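Local coordinates for protein Exo-1,5-alpha-L-arabinofuranobiosidase (PDB 2YDT) that probably hydrolyses 1,5-alpha-linked L-arabinan, cutting arabinobiose units from the ends of the chains, at residues P53-K61 with K70-T78; L116-Y124 with F135-L146. One frame throughout, in Å; residues are numbered along the deposited sequence. Where two conformers were deposited one is given.

Contacts 1 and 2 are equivalent outer hairpins of successive four-stranded sheets, the blades of a six-bladed beta-propeller. Each pairs the third strand of its sheet with the outermost one, and their centres are about 17 Å apart. Both are partly buried. Contact 1 has a mostly apolar face, with Phe57, Ile59 and Val75 against the next blade. Its other side pairs the indole of Trp56 with Lys74 and Glu71, beside the buried Pro58 and Val60. Contact 2 buries more surface and adds an aromatic pair, a buried carboxylate and a loop that runs toward the bound sugars. The hairpins touch: Val75 CG1 packs on Tyr124 CB at 3.8 Å, and Thr78 N probably hydrogen-bonds Tyr124 OH.

Contact 1 of 2, residues P53-K61 with K70-T78; sequences PNVWFPIVK and KEISKVKDT
Ile59 and Val75 form the tight side of this contact. Ile59 CG1 lies 3.7 Å from Val75 CG2, on the face that also carries Phe57. The next blade covers this face, with Leu90 on Ile59 and Pro88 on Phe57. Ser73 OG touches Ile59 CB at 3.3 Å, but its hydrogen bonds go to Gly130 and Trp133.

The other side is more polar and, at Glu71 and Lys74, more open to solvent. Trp56 CG sits between its own backbone N and carbonyl carbon (chi1 63°), which turns one face of the indole to the Lys74 chain. Lys74 CD lies 3.6 Å from the centroid of the five-membered ring. This CH-pi contact, and the cation-pi contact of the ammonium group, belong to one of two Lys74 conformers and are less certain. A water accepts from Trp56 NE1 and donates to Glu71 OE2, linking the two side chains.

Main-chain bonds hold the strands in antiparallel register. Phe57 and Val75 exchange a pair of them. Ile59 O accepts from Ile72 N at 2.9 Å and weakly from Ser73 N at 3.5 Å. Two residues thus face one: a classic beta bulge in the outer hairpin of a propeller blade.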
loop_
_atom_site.group_PDB
_atom_site.type_symbol
_atom_site.label_atom_id
_atom_site.label_comp_id
_atom_site.label_asym_id
_atom_site.label_seq_id
_atom_site.Cartn_x
_atom_site.Cartn_y
_atom_site.Cartn_z
ATOM N N PRO A 53 16.476 17.298 11.298
ATOM C CA PRO A 53 16.947 15.911 11.126
ATOM C C PRO A 53 16.334 15.259 9.874
ATOM O O PRO A 53 15.274 15.715 9.384
ATOM C CB PRO A 53 16.430 15.191 12.353
ATOM C CG PRO A 53 15.571 16.121 13.083
ATOM C CD PRO A 53 15.635 17.465 12.484
ATOM N N ASN A 54 17.012 14.249 9.358
ATOM C CA ASN A 54 16.491 13.491 8.197
ATOM C C ASN A 54 15.068 12.995 8.495
ATOM O O ASN A 54 14.746 12.613 9.639
ATOM C CB ASN A 54 17.363 12.274 7.924
ATOM C CG ASN A 54 18.804 12.631 7.583
ATOM O OD1 ASN A 54 19.096 13.720 7.053
ATOM N ND2 ASN A 54 19.702 11.667 7.817
ATOM N N VAL A 55 14.209 13.005 7.464
ATOM C CA VAL A 55 12.839 12.511 7.624
ATOM C C VAL A 55 12.781 11.069 8.157
ATOM O O VAL A 55 13.695 10.258 7.974
ATOM C CB VAL A 55 12.011 12.626 6.327
ATOM C CG1 VAL A 55 11.784 14.123 5.972
ATOM C CG2 VAL A 55 12.704 11.869 5.163
ATOM N N TRP A 56 11.686 10.777 8.838
ATOM C CA TRP A 56 11.446 9.477 9.476
ATOM C C TRP A 56 9.991 9.087 9.239
ATOM O O TRP A 56 9.164 9.930 8.865
ATOM C CB TRP A 56 11.713 9.550 10.975
ATOM C CG TRP A 56 10.791 10.505 11.679
ATOM C CD1 TRP A 56 9.566 10.213 12.239
ATOM C CD2 TRP A 56 10.979 11.919 11.859
ATOM N NE1 TRP A 56 8.974 11.352 12.710
ATOM C CE2 TRP A 56 9.811 12.419 12.487
ATOM C CE3 TRP A 56 11.995 12.804 11.519
ATOM C CZ2 TRP A 56 9.681 13.758 12.864
ATOM C CZ3 TRP A 56 11.845 14.151 11.843
ATOM C CH2 TRP A 56 10.695 14.610 12.517
ATOM N N PHE A 57 9.673 7.827 9.515
ATOM C CA PHE A 57 8.279 7.380 9.471
ATOM C C PHE A 57 7.752 7.395 10.909
ATOM O O PHE A 57 8.180 6.558 11.738
ATOM C CB PHE A 57 8.147 5.966 8.911
ATOM C CG PHE A 57 8.596 5.820 7.476
ATOM C CD1 PHE A 57 8.266 6.758 6.506
ATOM C CD2 PHE A 57 9.224 4.656 7.080
ATOM C CE1 PHE A 57 8.649 6.574 5.161
ATOM C CE2 PHE A 57 9.588 4.441 5.719
ATOM C CZ PHE A 57 9.304 5.438 4.776
ATOM N N PRO A 58 6.756 8.259 11.205
ATOM C CA PRO A 58 6.133 8.180 12.546
ATOM C C PRO A 58 5.339 6.869 12.754
ATOM O O PRO A 58 4.753 6.312 11.808
ATOM C CB PRO A 58 5.173 9.374 12.564
ATOM C CG PRO A 58 5.533 10.219 11.376
ATOM C CD PRO A 58 6.124 9.292 10.368
ATOM N N ILE A 59 5.325 6.368 13.985
ATOM C CA ILE A 59 4.508 5.213 14.344
ATOM C C ILE A 59 3.539 5.609 15.426
ATOM O O ILE A 59 3.956 5.946 16.546
ATOM C CB ILE A 59 5.398 4.031 14.811
ATOM C CG1 ILE A 59 6.336 3.630 13.658
ATOM C CG2 ILE A 59 4.521 2.811 15.290
ATOM C CD1 ILE A 59 5.658 2.886 12.467
ATOM N N VAL A 60 2.256 5.562 15.078
ATOM C CA VAL A 60 1.162 5.793 16.037
ATOM C C VAL A 60 0.501 4.489 16.430
ATOM O O VAL A 60 0.510 3.506 15.695
ATOM C CB VAL A 60 0.115 6.796 15.518
ATOM C CG1 VAL A 60 0.736 8.182 15.400
ATOM C CG2 VAL A 60 -0.468 6.346 14.180
ATOM N N LYS A 61 -0.034 4.465 17.641
ATOM C CA LYS A 61 -0.662 3.255 18.177
ATOM C C LYS A 61 -2.060 3.601 18.698
ATOM O O LYS A 61 -2.237 4.659 19.331
ATOM C CB LYS A 61 0.170 2.732 19.340
ATOM C CG LYS A 61 -0.492 1.570 20.100
ATOM C CD LYS A 61 0.502 0.958 21.061
ATOM C CE LYS A 61 -0.153 -0.058 21.952
ATOM N NZ LYS A 61 0.829 -0.788 22.784
ATOM N N LYS A 70 -1.802 7.646 19.675
ATOM C CA LYS A 70 -0.650 8.433 20.009
ATOM C C LYS A 70 0.628 7.878 19.438
ATOM O O LYS A 70 0.751 6.679 19.231
ATOM C CB LYS A 70 -0.507 8.558 21.481
ATOM C CG LYS A 70 -0.078 7.399 22.179
ATOM C CD LYS A 70 0.494 7.895 23.512
ATOM C CE LYS A 70 0.330 6.878 24.594
ATOM N NZ LYS A 70 0.518 5.487 24.129
ATOM N N GLU A 71 1.592 8.761 19.247
ATOM C CA GLU A 71 2.846 8.360 18.665
ATOM C C GLU A 71 3.651 7.631 19.720
ATOM O O GLU A 71 3.803 8.110 20.855
ATOM C CB GLU A 71 3.635 9.573 18.151
ATOM C CG GLU A 71 4.978 9.146 17.558
ATOM C CD GLU A 71 5.755 10.256 16.982
ATOM O OE1 GLU A 71 6.901 10.466 17.442
ATOM O OE2 GLU A 71 5.247 10.913 16.066
ATOM N N ILE A 72 4.174 6.481 19.355
ATOM C CA ILE A 72 4.994 5.678 20.241
ATOM C C ILE A 72 6.462 5.570 19.840
ATOM O O ILE A 72 7.325 5.290 20.674
ATOM C CB ILE A 72 4.378 4.261 20.466
ATOM C CG1 ILE A 72 4.296 3.412 19.199
ATOM C CG2 ILE A 72 3.018 4.385 21.168
ATOM C CD1 ILE A 72 4.017 1.900 19.488
ATOM N N SER A 73 6.760 5.818 18.568
ATOM C CA SER A 73 8.112 5.711 18.068
ATOM C C SER A 73 8.232 6.333 16.683
ATOM O O SER A 73 7.223 6.793 16.084
ATOM C CB SER A 73 8.568 4.244 17.995
ATOM O OG SER A 73 7.825 3.482 17.020
ATOM N N LYS A 74 9.460 6.310 16.191
ATOM C CA LYS A 74 9.816 6.756 14.856
ATOM C C LYS A 74 10.741 5.729 14.224
ATOM O O LYS A 74 11.685 5.268 14.852
ATOM C CB LYS A 74 10.550 8.100 14.905
ATOM C CG LYS A 74 9.781 9.232 15.616
ATOM C CD LYS A 74 10.632 10.490 15.631
ATOM C CE LYS A 74 10.000 11.639 16.380
ATOM N NZ LYS A 74 11.078 12.590 16.771
ATOM N N VAL A 75 10.458 5.356 12.975
ATOM C CA VAL A 75 11.361 4.538 12.202
ATOM C C VAL A 75 12.317 5.500 11.488
ATOM O O VAL A 75 11.921 6.320 10.650
ATOM C CB VAL A 75 10.651 3.635 11.173
ATOM C CG1 VAL A 75 11.643 2.510 10.724
ATOM C CG2 VAL A 75 9.396 3.040 11.735
ATOM N N LYS A 76 13.600 5.410 11.827
ATOM C CA LYS A 76 14.645 6.284 11.283
ATOM C C LYS A 76 15.641 5.537 10.402
ATOM O O LYS A 76 15.913 4.335 10.625
ATOM C CB LYS A 76 15.425 6.976 12.420
ATOM C CG LYS A 76 14.576 7.860 13.293
ATOM C CD LYS A 76 15.435 8.651 14.280
ATOM C CE LYS A 76 14.599 9.474 15.208
ATOM N NZ LYS A 76 15.453 10.240 16.234
ATOM N N ASP A 77 16.200 6.246 9.425
ATOM C CA ASP A 77 17.282 5.725 8.598
ATOM C C ASP A 77 18.591 5.779 9.443
ATOM O O ASP A 77 19.089 6.872 9.706
ATOM C CB ASP A 77 17.432 6.593 7.372
ATOM C CG ASP A 77 18.669 6.282 6.546
ATOM O OD1 ASP A 77 19.266 5.194 6.705
ATOM O OD2 ASP A 77 18.980 7.148 5.721
ATOM N N THR A 78 19.063 4.609 9.851
ATOM C CA THR A 78 20.311 4.486 10.633
ATOM C C THR A 78 21.483 4.119 9.747
ATOM O O THR A 78 22.626 4.062 10.221
ATOM C CB THR A 78 20.170 3.443 11.706
ATOM O OG1 THR A 78 20.009 2.158 11.121
ATOM C CG2 THR A 78 18.974 3.744 12.657
HETATM O O HOH W 1 18.452 9.554 9.648
HETATM O O HOH W 2 15.544 9.109 9.643
HETATM O O HOH W 3 6.811 12.178 14.296
#

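Contact 2 of 2, residues L116-Y124 with F135-L146; sequences LSETLIEVY and FVSHVALGGEAL. With SO4 (sulfate ion), chain E.
Two hydrogen bonds hold Thr119 OG1: it donates to Gly143 O at 2.9 Å and accepts from Val154 N of the next blade. The OG1 lies between the backbone N and carbonyl carbon of Thr119 (chi1 45°). This leaves CG2 pressed on Ala145 CB at 3.5 Å, a tight carbon contact. Ala145 is the centre of an inverse gamma turn, and its N is bonded to Leu116 O. One residue earlier, Glu144 N donates to a sulfate ion, probably from the crystallisation liquor, which Thr152 also binds.

Further along, Glu122 and His138 lie side by side. The Glu122 chain bends at chi2 (-76°), and OE1 receives His138 ND1 on its syn lone pair. The carboxylate and the imidazole are nearly coplanar. The distance from His138 ND1 to Glu122 OE1, 2.5 Å, is so short that its exact value is doubtful. Asn80 holds the other oxygen, OE2, and helps to fix the carboxylate. Phe135 CZ lies over the centre of the imidazole. The Phe135 ring also turns an edge to the face of Tyr124, with centroids 5.5 Å apart and planes at 63°.

The opposite face is mostly apolar beyond Thr119, and Ser137 OG on it is bonded to Leu191 O and Trp194 NE1. Val123 CG2 meets Val139 CG2 at 3.7 Å, and Leu168 of the next blade packs on both valines. Ile121 lies beside them, against Tyr170.

Two classic beta bulges interrupt the regular pairing of the outer strand. Ile121 O takes Val139 N at 2.8 Å and, weakly, Ala140 N. Val123 O does the same with Val136 and Ser137. The whole is a twice-bulged outer hairpin of a beta-propeller blade, and its trailing loop leads to the sugar pocket: the Leu146 side chain is about 5 Å from the bound arabinofuranose.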
loop_
_atom_site.group_PDB
_atom_site.type_symbol
_atom_site.label_atom_id
_atom_site.label_comp_id
_atom_site.label_asym_id
_atom_site.label_seq_id
_atom_site.Cartn_x
_atom_site.Cartn_y
_atom_site.Cartn_z
ATOM N N LEU A 116 16.644 13.823 -3.767
ATOM C CA LEU A 116 15.900 12.811 -4.507
ATOM C C LEU A 116 16.730 12.032 -5.518
ATOM O O LEU A 116 16.163 11.411 -6.431
ATOM C CB LEU A 116 14.677 13.427 -5.216
ATOM C CG LEU A 116 13.695 14.193 -4.363
ATOM C CD1 LEU A 116 12.453 14.592 -5.204
ATOM C CD2 LEU A 116 13.289 13.403 -3.124
ATOM N N SER A 117 18.057 12.012 -5.348
ATOM C CA SER A 117 18.948 11.438 -6.372
ATOM C C SER A 117 18.993 9.906 -6.471
ATOM O O SER A 117 19.421 9.334 -7.510
ATOM C CB SER A 117 20.349 12.008 -6.146
ATOM O OG SER A 117 20.919 11.660 -4.915
ATOM N N GLU A 118 18.583 9.216 -5.396
ATOM C CA GLU A 118 18.563 7.748 -5.348
ATOM C C GLU A 118 17.344 7.251 -4.573
ATOM O O GLU A 118 16.719 8.032 -3.835
ATOM C CB GLU A 118 19.834 7.193 -4.688
ATOM C CG GLU A 118 21.122 7.630 -5.378
ATOM C CD GLU A 118 22.350 6.989 -4.779
ATOM O OE1 GLU A 118 22.499 5.766 -4.902
ATOM O OE2 GLU A 118 23.170 7.724 -4.190
ATOM N N THR A 119 17.010 5.981 -4.791
ATOM C CA THR A 119 15.929 5.284 -4.088
ATOM C C THR A 119 16.440 3.969 -3.537
ATOM O O THR A 119 17.205 3.280 -4.182
ATOM C CB THR A 119 14.711 5.063 -5.010
ATOM O OG1 THR A 119 15.174 4.599 -6.286
ATOM C CG2 THR A 119 13.933 6.361 -5.251
ATOM N N LEU A 120 16.044 3.640 -2.316
ATOM C CA LEU A 120 16.510 2.436 -1.674
ATOM C C LEU A 120 15.427 1.850 -0.760
ATOM O O LEU A 120 15.165 2.380 0.334
ATOM C CB LEU A 120 17.810 2.740 -0.920
ATOM C CG LEU A 120 18.523 1.628 -0.147
ATOM C CD1 LEU A 120 18.691 0.333 -0.954
ATOM C CD2 LEU A 120 19.868 2.176 0.373
ATOM N N ILE A 121 14.820 0.750 -1.218
ATOM C CA ILE A 121 13.824 0.059 -0.445
ATOM C C ILE A 121 14.544 -0.728 0.667
ATOM O O ILE A 121 15.395 -1.576 0.393
ATOM C CB ILE A 121 12.897 -0.850 -1.318
ATOM C CG1 ILE A 121 12.028 0.032 -2.237
ATOM C CG2 ILE A 121 12.046 -1.721 -0.420
ATOM C CD1 ILE A 121 11.257 -0.754 -3.339
ATOM N N GLU A 122 14.118 -0.473 1.916
ATOM C CA GLU A 122 14.688 -1.016 3.154
ATOM C C GLU A 122 13.656 -1.825 3.875
ATOM O O GLU A 122 12.455 -1.613 3.700
ATOM C CB GLU A 122 15.067 0.131 4.120
ATOM C CG GLU A 122 15.936 1.252 3.533
ATOM C CD GLU A 122 17.369 0.826 3.378
ATOM O OE1 GLU A 122 17.586 -0.253 2.799
ATOM O OE2 GLU A 122 18.281 1.574 3.813
ATOM N N VAL A 123 14.104 -2.762 4.705
ATOM C CA VAL A 123 13.249 -3.372 5.732
ATOM C C VAL A 123 13.820 -3.081 7.116
ATOM O O VAL A 123 14.993 -3.352 7.356
ATOM C CB VAL A 123 13.042 -4.906 5.545
ATOM C CG1 VAL A 123 12.253 -5.553 6.685
ATOM C CG2 VAL A 123 12.364 -5.163 4.214
ATOM N N TYR A 124 12.966 -2.567 7.996
ATOM C CA TYR A 124 13.225 -2.368 9.435
ATOM C C TYR A 124 12.256 -3.272 10.201
ATOM O O TYR A 124 11.161 -3.616 9.718
ATOM C CB TYR A 124 13.004 -0.880 9.844
ATOM C CG TYR A 124 14.176 -0.007 9.491
ATOM C CD1 TYR A 124 14.421 0.357 8.179
ATOM C CD2 TYR A 124 15.099 0.399 10.464
ATOM C CE1 TYR A 124 15.562 1.123 7.838
ATOM C CE2 TYR A 124 16.191 1.139 10.149
ATOM C CZ TYR A 124 16.448 1.511 8.857
ATOM O OH TYR A 124 17.595 2.239 8.557
ATOM N N PHE A 135 17.317 -1.848 11.817
ATOM C CA PHE A 135 17.573 -2.099 10.396
ATOM C C PHE A 135 17.773 -3.584 10.162
ATOM O O PHE A 135 18.525 -4.254 10.905
ATOM C CB PHE A 135 18.820 -1.355 9.943
ATOM C CG PHE A 135 19.253 -1.703 8.563
ATOM C CD1 PHE A 135 18.486 -1.313 7.490
ATOM C CD2 PHE A 135 20.437 -2.398 8.317
ATOM C CE1 PHE A 135 18.855 -1.627 6.208
ATOM C CE2 PHE A 135 20.823 -2.722 7.010
ATOM C CZ PHE A 135 20.041 -2.319 5.962
ATOM N N VAL A 136 17.082 -4.140 9.153
ATOM C CA VAL A 136 17.215 -5.557 8.848
ATOM C C VAL A 136 18.062 -5.756 7.606
ATOM O O VAL A 136 19.130 -6.401 7.671
ATOM C CB VAL A 136 15.846 -6.257 8.703
ATOM C CG1 VAL A 136 16.053 -7.755 8.349
ATOM C CG2 VAL A 136 15.032 -6.082 10.014
ATOM N N SER A 137 17.615 -5.202 6.482
ATOM C CA SER A 137 18.318 -5.346 5.225
ATOM C C SER A 137 17.937 -4.315 4.178
ATOM O O SER A 137 16.834 -3.758 4.220
ATOM C CB SER A 137 18.117 -6.764 4.640
ATOM O OG SER A 137 16.743 -7.034 4.361
ATOM N N HIS A 138 18.870 -4.092 3.242
ATOM C CA HIS A 138 18.602 -3.413 1.981
ATOM C C HIS A 138 17.987 -4.384 0.979
ATOM O O HIS A 138 18.436 -5.539 0.838
ATOM C CB HIS A 138 19.915 -2.893 1.399
ATOM C CG HIS A 138 20.634 -1.933 2.283
ATOM N ND1 HIS A 138 20.060 -0.763 2.739
ATOM C CD2 HIS A 138 21.912 -1.936 2.754
ATOM C CE1 HIS A 138 20.955 -0.078 3.435
ATOM N NE2 HIS A 138 22.085 -0.771 3.469
ATOM N N VAL A 139 16.910 -3.963 0.331
ATOM C CA VAL A 139 16.230 -4.793 -0.657
ATOM C C VAL A 139 16.563 -4.421 -2.086
ATOM O O VAL A 139 17.019 -5.259 -2.877
ATOM C CB VAL A 139 14.719 -4.757 -0.461
ATOM C CG1 VAL A 139 14.006 -5.800 -1.439
ATOM C CG2 VAL A 139 14.348 -5.038 1.045
ATOM N N ALA A 140 16.312 -3.179 -2.456
ATOM C CA ALA A 140 16.424 -2.775 -3.861
ATOM C C ALA A 140 16.881 -1.342 -3.969
ATOM O O ALA A 140 16.261 -0.462 -3.409
ATOM C CB ALA A 140 15.062 -2.938 -4.580
ATOM N N LEU A 141 17.972 -1.132 -4.697
ATOM C CA LEU A 141 18.494 0.203 -4.998
ATOM C C LEU A 141 18.108 0.616 -6.379
ATOM O O LEU A 141 18.227 -0.184 -7.343
ATOM C CB LEU A 141 20.022 0.171 -4.949
ATOM C CG LEU A 141 20.814 1.438 -5.197
ATOM C CD1 LEU A 141 20.650 2.483 -4.114
ATOM C CD2 LEU A 141 22.316 1.061 -5.346
ATOM N N GLY A 142 17.653 1.855 -6.505
ATOM C CA GLY A 142 17.352 2.470 -7.757
ATOM C C GLY A 142 17.867 3.904 -7.850
ATOM O O GLY A 142 18.540 4.444 -6.950
ATOM N N GLY A 143 17.488 4.532 -8.944
ATOM C CA GLY A 143 17.910 5.896 -9.244
ATOM C C GLY A 143 16.965 6.976 -8.766
ATOM O O GLY A 143 16.289 6.837 -7.743
ATOM N N GLU A 144 16.926 8.079 -9.508
ATOM C CA GLU A 144 16.348 9.319 -9.061
ATOM C C GLU A 144 14.836 9.193 -8.858
ATOM O O GLU A 144 14.116 8.684 -9.722
ATOM C CB GLU A 144 16.618 10.389 -10.136
ATOM C CG GLU A 144 16.041 11.728 -9.807
ATOM C CD GLU A 144 16.447 12.841 -10.753
ATOM O OE1 GLU A 144 16.359 13.999 -10.310
ATOM O OE2 GLU A 144 16.856 12.558 -11.889
ATOM N N ALA A 145 14.366 9.693 -7.724
ATOM C CA ALA A 145 12.978 9.538 -7.282
ATOM C C ALA A 145 12.010 10.510 -7.915
ATOM O O ALA A 145 11.295 11.216 -7.208
ATOM C CB ALA A 145 12.928 9.655 -5.710
ATOM N N LEU A 146 11.927 10.487 -9.254
ATOM C CA LEU A 146 10.876 11.169 -9.993
ATOM C C LEU A 146 10.260 10.180 -10.952
ATOM O O LEU A 146 10.975 9.355 -11.520
ATOM C CB LEU A 146 11.444 12.367 -10.792
ATOM C CG LEU A 146 12.081 13.477 -10.001
ATOM C CD1 LEU A 146 12.742 14.463 -11.006
ATOM C CD2 LEU A 146 11.052 14.154 -9.147
HETATM S S SO4 E . 18.856 7.635 -12.874
HETATM O O1 SO4 E . 19.743 7.865 -11.732
HETATM O O2 SO4 E . 19.186 6.368 -13.489
HETATM O O3 SO4 E . 17.480 7.687 -12.419
HETATM O O4 SO4 E . 19.097 8.678 -13.905
HETATM O O HOH W 4 21.286 4.562 -7.100
#